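Local structure of probable signal peptide protein (Ralstonia solanacearum, 2QGU) at residues A72-K75 with R76-Q79; D99-K102 with S103-I106; F126-A129 with A130-D134. The protein binds a phospholipid in a deep internal pocket and, as a member of the MlaC family, probably carries phospholipids across the periplasm. The protein carries 13 engineered substitutions. All coordinates share one frame; numbering follows the deposited sequence.

Interaction 1 (A72-K75 with R76-Q79); sequences ADFK and RTTQ
The carbonyl oxygen of F74 is gripped twice by one residue, T78: the amide N of T78 lies 2.9 Å from F74 O and its hydroxyl OG1 3.0 Å from the same F74 O, the two donors arriving from opposite faces of the carbonyl plane. This is the first turn of helix 74-82, with D73 as its N-cap. The D73 carboxylate folds back over the helix start, and its OD1 accepts from the backbone N of R76 at 3.2 Å. That amide meets OD1 from above the carboxylate plane, 67° out of it, while OD2 rests against R76 CB. With CG anti to the backbone N (chi1 -176°), the D73 side chain is swung beside its own carbonyl carbon, where the acid faces the amide of R76. The R76 chain runs off extended to salt bridges through NH1 with E155 and D134, and the guanidinium also makes a cation-pi contact with Y164.

T78 owes its second bond to its first torsion (chi1 -58°), which sets OG1 beside its own N and turns it back toward F74 O; the hydroxyl of the buried T78 thus has the F74 carbonyl as its acceptor. The F74 ring leans between the two threonines and onto the bound phosphatidylethanolamine, while T77 OG1 bonds to the carbonyl of Y164. One residue on, Q79 N donates to K75 O at 2.8 Å. On the ring itself, CD1 of F74 lies 3.7 Å from OG1 of T77, and CE2 of F74 lies 3.5 Å from OG1 of T78.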
loop_
_atom_site.group_PDB
_atom_site.type_symbol
_atom_site.label_atom_id
_atom_site.label_comp_id
_atom_site.label_asym_id
_atom_site.label_seq_id
_atom_site.Cartn_x
_atom_site.Cartn_y
_atom_site.Cartn_z
ATOM N N ALA A 72 0.623 -6.594 -6.184
ATOM C CA ALA A 72 -0.284 -6.244 -5.101
ATOM C C ALA A 72 -1.728 -6.562 -5.467
ATOM O O ALA A 72 -2.055 -6.736 -6.642
ATOM C CB ALA A 72 -0.137 -4.763 -4.749
ATOM N N ASP A 73 -2.579 -6.647 -4.449
ATOM C CA ASP A 73 -4.020 -6.773 -4.645
ATOM C C ASP A 73 -4.694 -5.648 -3.872
ATOM O O ASP A 73 -5.231 -5.848 -2.770
ATOM C CB ASP A 73 -4.522 -8.149 -4.190
ATOM C CG ASP A 73 -6.009 -8.363 -4.461
ATOM O OD1 ASP A 73 -6.685 -7.444 -4.986
ATOM O OD2 ASP A 73 -6.501 -9.462 -4.142
ATOM N N PHE A 74 -4.650 -4.457 -4.458
ATOM C CA PHE A 74 -5.183 -3.279 -3.789
ATOM C C PHE A 74 -6.714 -3.269 -3.721
ATOM O O PHE A 74 -7.291 -2.591 -2.870
ATOM C CB PHE A 74 -4.634 -1.978 -4.386
ATOM C CG PHE A 74 -4.825 -0.793 -3.485
ATOM C CD1 PHE A 74 -4.079 -0.661 -2.318
ATOM C CD2 PHE A 74 -5.770 0.175 -3.784
ATOM C CE1 PHE A 74 -4.259 0.420 -1.467
ATOM C CE2 PHE A 74 -5.955 1.267 -2.937
ATOM C CZ PHE A 74 -5.200 1.388 -1.774
ATOM N N LYS A 75 -7.369 -4.032 -4.595
ATOM C CA LYS A 75 -8.809 -4.204 -4.482
ATOM C C LYS A 75 -9.134 -4.867 -3.143
ATOM O O LYS A 75 -10.062 -4.442 -2.447
ATOM C CB LYS A 75 -9.358 -5.020 -5.647
ATOM C CG LYS A 75 -10.872 -5.089 -5.672
ATOM C CD LYS A 75 -11.345 -5.851 -6.888
ATOM C CE LYS A 75 -12.850 -5.781 -7.031
ATOM N NZ LYS A 75 -13.309 -6.634 -8.166
ATOM N N ARG A 76 -8.361 -5.890 -2.766
ATOM C CA ARG A 76 -8.556 -6.506 -1.452
ATOM C C ARG A 76 -8.307 -5.518 -0.311
ATOM O O ARG A 76 -9.078 -5.471 0.641
ATOM C CB ARG A 76 -7.728 -7.782 -1.254
ATOM C CG ARG A 76 -8.008 -8.403 0.114
ATOM C CD ARG A 76 -7.556 -9.834 0.293
ATOM N NE ARG A 76 -7.927 -10.273 1.642
ATOM C CZ ARG A 76 -7.388 -11.304 2.285
ATOM N NH1 ARG A 76 -6.452 -12.044 1.712
ATOM N NH2 ARG A 76 -7.795 -11.595 3.512
ATOM N N THR A 77 -7.235 -4.729 -0.408
ATOM C CA THR A 77 -6.965 -3.708 0.602
ATOM C C THR A 77 -8.173 -2.790 0.773
ATOM O O THR A 77 -8.555 -2.453 1.892
ATOM C CB THR A 77 -5.749 -2.854 0.227
ATOM O OG1 THR A 77 -4.715 -3.698 -0.294
ATOM C CG2 THR A 77 -5.230 -2.090 1.444
ATOM N N THR A 78 -8.768 -2.399 -0.351
ATOM C CA THR A 78 -9.918 -1.501 -0.338
ATOM C C THR A 78 -11.149 -2.192 0.239
ATOM O O THR A 78 -11.889 -1.593 1.016
ATOM C CB THR A 78 -10.211 -0.957 -1.743
ATOM O OG1 THR A 78 -9.050 -0.280 -2.240
ATOM C CG2 THR A 78 -11.374 0.036 -1.711
ATOM N N GLN A 79 -11.353 -3.452 -0.141
ATOM C CA GLN A 79 -12.438 -4.255 0.420
ATOM C C GLN A 79 -12.334 -4.349 1.939
ATOM O O GLN A 79 -13.323 -4.173 2.650
ATOM C CB GLN A 79 -12.444 -5.652 -0.190
ATOM C CG GLN A 79 -12.918 -5.679 -1.619
ATOM C CD GLN A 79 -12.943 -7.073 -2.206
ATOM O OE1 GLN A 79 -12.006 -7.854 -2.031
ATOM N NE2 GLN A 79 -14.016 -7.391 -2.920
#

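Interaction 2 (D99-K102 with S103-I106); sequences DGFK and SLLI. Engineered in segment 103-106: S103 (natural residue Thr), I106 (natural residue Val).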
loop_
_atom_site.group_PDB
_atom_site.type_symbol
_atom_site.label_atom_id
_atom_site.label_comp_id
_atom_site.label_asym_id
_atom_site.label_seq_id
_atom_site.Cartn_x
_atom_site.Cartn_y
_atom_site.Cartn_z
ATOM N N ASP A 99 -9.574 3.927 -6.412
ATOM C CA ASP A 99 -8.705 4.906 -7.058
ATOM C C ASP A 99 -8.339 6.055 -6.118
ATOM O O ASP A 99 -7.183 6.477 -6.062
ATOM C CB ASP A 99 -9.354 5.443 -8.337
ATOM C CG ASP A 99 -9.480 4.387 -9.428
ATOM O OD1 ASP A 99 -8.902 3.288 -9.289
ATOM O OD2 ASP A 99 -10.162 4.662 -10.438
ATOM N N GLY A 100 -9.324 6.548 -5.367
ATOM C CA GLY A 100 -9.091 7.653 -4.433
ATOM C C GLY A 100 -8.224 7.251 -3.252
ATOM O O GLY A 100 -7.385 8.028 -2.798
ATOM N N PHE A 101 -8.450 6.040 -2.748
ATOM C CA PHE A 101 -7.656 5.470 -1.657
ATOM C C PHE A 101 -6.204 5.242 -2.113
ATOM O O PHE A 101 -5.261 5.621 -1.412
ATOM C CB PHE A 101 -8.350 4.181 -1.183
ATOM C CG PHE A 101 -7.730 3.506 0.023
ATOM C CD1 PHE A 101 -6.996 4.206 0.978
ATOM C CD2 PHE A 101 -7.960 2.146 0.222
ATOM C CE1 PHE A 101 -6.457 3.542 2.084
ATOM C CE2 PHE A 101 -7.430 1.476 1.320
ATOM C CZ PHE A 101 -6.683 2.174 2.253
ATOM N N LYS A 102 -6.030 4.679 -3.308
ATOM C CA LYS A 102 -4.696 4.497 -3.887
ATOM C C LYS A 102 -3.967 5.835 -4.026
ATOM O O LYS A 102 -2.816 5.969 -3.617
ATOM C CB LYS A 102 -4.793 3.789 -5.231
ATOM C CG LYS A 102 -3.471 3.621 -5.948
ATOM C CD LYS A 102 -3.678 2.904 -7.268
ATOM C CE LYS A 102 -2.476 3.060 -8.166
ATOM N NZ LYS A 102 -2.845 2.738 -9.575
ATOM N N SER A 103 -4.641 6.829 -4.597
ATOM C CA SER A 103 -4.056 8.160 -4.719
ATOM C C SER A 103 -3.675 8.748 -3.359
ATOM O O SER A 103 -2.603 9.334 -3.217
ATOM C CB SER A 103 -5.020 9.089 -5.461
ATOM O OG SER A 103 -4.584 10.439 -5.396
ATOM N N LEU A 104 -4.554 8.573 -2.372
ATOM C CA LEU A 104 -4.333 9.056 -1.010
ATOM C C LEU A 104 -3.049 8.481 -0.410
ATOM O O LEU A 104 -2.238 9.212 0.160
ATOM C CB LEU A 104 -5.554 8.720 -0.136
ATOM C CG LEU A 104 -5.541 8.917 1.386
ATOM C CD1 LEU A 104 -5.438 10.378 1.757
ATOM C CD2 LEU A 104 -6.792 8.314 2.006
ATOM N N LEU A 105 -2.864 7.173 -0.562
ATOM C CA LEU A 105 -1.665 6.496 -0.061
ATOM C C LEU A 105 -0.395 6.901 -0.805
ATOM O O LEU A 105 0.631 7.151 -0.178
ATOM C CB LEU A 105 -1.837 4.977 -0.081
ATOM C CG LEU A 105 -2.908 4.411 0.852
ATOM C CD1 LEU A 105 -2.916 2.896 0.715
ATOM C CD2 LEU A 105 -2.660 4.820 2.308
ATOM N N ILE A 106 -0.463 6.978 -2.135
ATOM C CA ILE A 106 0.713 7.358 -2.913
ATOM C C ILE A 106 1.147 8.772 -2.517
ATOM O O ILE A 106 2.325 9.012 -2.254
ATOM C CB ILE A 106 0.483 7.248 -4.445
ATOM C CG1 ILE A 106 0.175 5.801 -4.851
ATOM C CG2 ILE A 106 1.703 7.769 -5.213
ATOM C CD1 ILE A 106 -0.198 5.637 -6.322
#
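Within the long helix 91-114, this is packing between successive turns: F101 against L105 on one flank and K102 against I106 on another. The phenyl ring of F101 slants against the isobutyl group of L105, its CE1 3.9 Å from L105 CD1. Because F101 has CG anti to its N (chi1 -175°), the ring is directed to the side where F74, Y177 and F181 close round it; L105 carries on from there to touch the bound lipid.

K102 and the engineered I106 lie alongside each other, pointing the same way. The lysine is fully extended, and both its CG and its CE pack on CD1 of I106, CG at 3.9 Å, before NZ reaches a salt bridge with D65. The backbone bonds beneath are regular, with I106 N to K102 O at 3.0 Å. OG of S103, also engineered, bonds to N202 and R107. The chemistry thus divides by flank: L105 turns hydrocarbon to the lipid, while on the other flank K102 lays its methylenes along I106, which packs on helix 57-67, and its ammonium end is given over to charge pairing.

Interaction 3 (F126-A129 with A130-D134); sequences FRAA and ADDTD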
loop_
_atom_site.group_PDB
_atom_site.type_symbol
_atom_site.label_atom_id
_atom_site.label_comp_id
_atom_site.label_asym_id
_atom_site.label_seq_id
_atom_site.Cartn_x
_atom_site.Cartn_y
_atom_site.Cartn_z
ATOM N N PHE A 126 10.912 -16.324 7.516
ATOM C CA PHE A 126 9.551 -16.609 7.097
ATOM C C PHE A 126 9.031 -17.758 7.943
ATOM O O PHE A 126 9.625 -18.841 7.967
ATOM C CB PHE A 126 9.487 -16.958 5.615
ATOM C CG PHE A 126 8.096 -17.193 5.120
ATOM C CD1 PHE A 126 7.204 -16.133 4.992
ATOM C CD2 PHE A 126 7.658 -18.479 4.820
ATOM C CE1 PHE A 126 5.908 -16.342 4.546
ATOM C CE2 PHE A 126 6.358 -18.697 4.368
ATOM C CZ PHE A 126 5.485 -17.627 4.234
ATOM N N ARG A 127 7.925 -17.512 8.640
ATOM C CA ARG A 127 7.474 -18.414 9.699
ATOM C C ARG A 127 6.246 -19.251 9.369
ATOM O O ARG A 127 5.940 -20.195 10.091
ATOM C CB ARG A 127 7.235 -17.648 11.005
ATOM C CG ARG A 127 8.447 -16.896 11.485
ATOM C CD ARG A 127 8.317 -16.496 12.942
ATOM N NE ARG A 127 9.462 -15.688 13.361
ATOM C CZ ARG A 127 10.629 -16.185 13.757
ATOM N NH1 ARG A 127 10.819 -17.498 13.818
ATOM N NH2 ARG A 127 11.611 -15.355 14.106
ATOM N N ALA A 128 5.523 -18.898 8.312
ATOM C CA ALA A 128 4.368 -19.695 7.898
ATOM C C ALA A 128 4.810 -20.980 7.191
ATOM O O ALA A 128 5.990 -21.148 6.862
ATOM C CB ALA A 128 3.463 -18.881 6.993
ATOM N N ALA A 129 3.865 -21.888 6.961
ATOM C CA ALA A 129 4.165 -23.102 6.207
ATOM C C ALA A 129 4.232 -22.803 4.712
ATOM O O ALA A 129 3.574 -21.873 4.222
ATOM C CB ALA A 129 3.128 -24.175 6.481
ATOM N N ALA A 130 5.005 -23.606 3.985
ATOM C CA ALA A 130 5.137 -23.426 2.544
ATOM C C ALA A 130 3.785 -23.572 1.841
ATOM O O ALA A 130 3.562 -22.959 0.795
ATOM C CB ALA A 130 6.153 -24.400 1.972
ATOM N N ASP A 131 2.888 -24.367 2.427
ATOM C CA ASP A 131 1.550 -24.608 1.877
ATOM C C ASP A 131 0.474 -23.621 2.349
ATOM O O ASP A 131 -0.679 -23.705 1.913
ATOM C CB ASP A 131 1.093 -26.039 2.185
ATOM C CG ASP A 131 0.961 -26.301 3.672
ATOM O OD1 ASP A 131 1.976 -26.196 4.377
ATOM O OD2 ASP A 131 -0.157 -26.602 4.143
ATOM N N ASP A 132 0.834 -22.715 3.261
ATOM C CA ASP A 132 -0.087 -21.646 3.663
ATOM C C ASP A 132 -0.269 -20.640 2.524
ATOM O O ASP A 132 0.660 -20.389 1.753
ATOM C CB ASP A 132 0.400 -20.938 4.928
ATOM C CG ASP A 132 0.319 -21.814 6.160
ATOM O OD1 ASP A 132 -0.453 -22.800 6.167
ATOM O OD2 ASP A 132 1.039 -21.519 7.131
ATOM N N THR A 133 -1.470 -20.074 2.425
ATOM C CA THR A 133 -1.806 -19.192 1.303
ATOM C C THR A 133 -2.082 -17.741 1.700
ATOM O O THR A 133 -2.321 -16.894 0.840
ATOM C CB THR A 133 -3.008 -19.723 0.511
ATOM O OG1 THR A 133 -4.107 -19.903 1.408
ATOM C CG2 THR A 133 -2.663 -21.048 -0.180
ATOM N N ASP A 134 -2.060 -17.458 3.001
ATOM C CA ASP A 134 -2.265 -16.104 3.498
ATOM C C ASP A 134 -1.311 -15.906 4.666
ATOM O O ASP A 134 -1.534 -16.422 5.766
ATOM C CB ASP A 134 -3.723 -15.886 3.911
ATOM C CG ASP A 134 -4.115 -14.423 3.892
ATOM O OD1 ASP A 134 -3.331 -13.587 4.376
ATOM O OD2 ASP A 134 -5.204 -14.095 3.374
HETATM O O HOH W 1 3.422 -19.770 2.386
#
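From CB outward, D132 folds back over A129, the first residue of its own turn. CB sits 3.4 Å from A129 O, CG draws up to the N and CB of A129, and OD1 faces that same methyl group at 3.8 Å from A129 CB. The branch that does the polar work is OD2: it accepts from A129 N at 2.9 Å, with an N-H...O angle of 154°, and also brushes CB of A128. The amide comes from above the carboxylate plane, 55° out of it. With CG of D132 beside its own N (D132 chi1 -69°), the carboxylate is held back over A129.

The backbone beneath is a type I beta turn from A129 to D132, in the exposed loop that joins strands 120-123 and 134-143 of the antiparallel sheet. D132 N closes it on A129 O at 3.0 Å, well above the carbonyl plane. A129 and D132 are therefore bonded in both directions, main chain to main chain and main chain to carboxylate. A water donates to A129 O and to D132 O, at 2.8 and 2.9 Å, and so links the two ends of the turn a third time. Just past the turn the chain enters the sheet, where OD1 of D134 is hydrogen-bonded to the hydroxyl of Y164.

Overall arrangement
Interactions 1 and 2 lie 11 Å apart between centres and pack directly on each other: the ring of F74 fits against helix 91-114, its CZ 3.5 Å from F101 CD2 and its CE1 3.6 Å from L105 CD1. F74 and L105, one from each, both line the phospholipid pocket, each side chain about 4 Å from the bound lipid. Interaction 3 stands apart on the surface loop, its centre 20 Å from that of interaction 1, yet a salt bridge of 2.9 Å between R76 NH1 and D134 OD2 ties the two. Interactions 2 and 3 do not touch; they lie on opposite sides of the chain's centre, with nearest atoms about 16 Å apart.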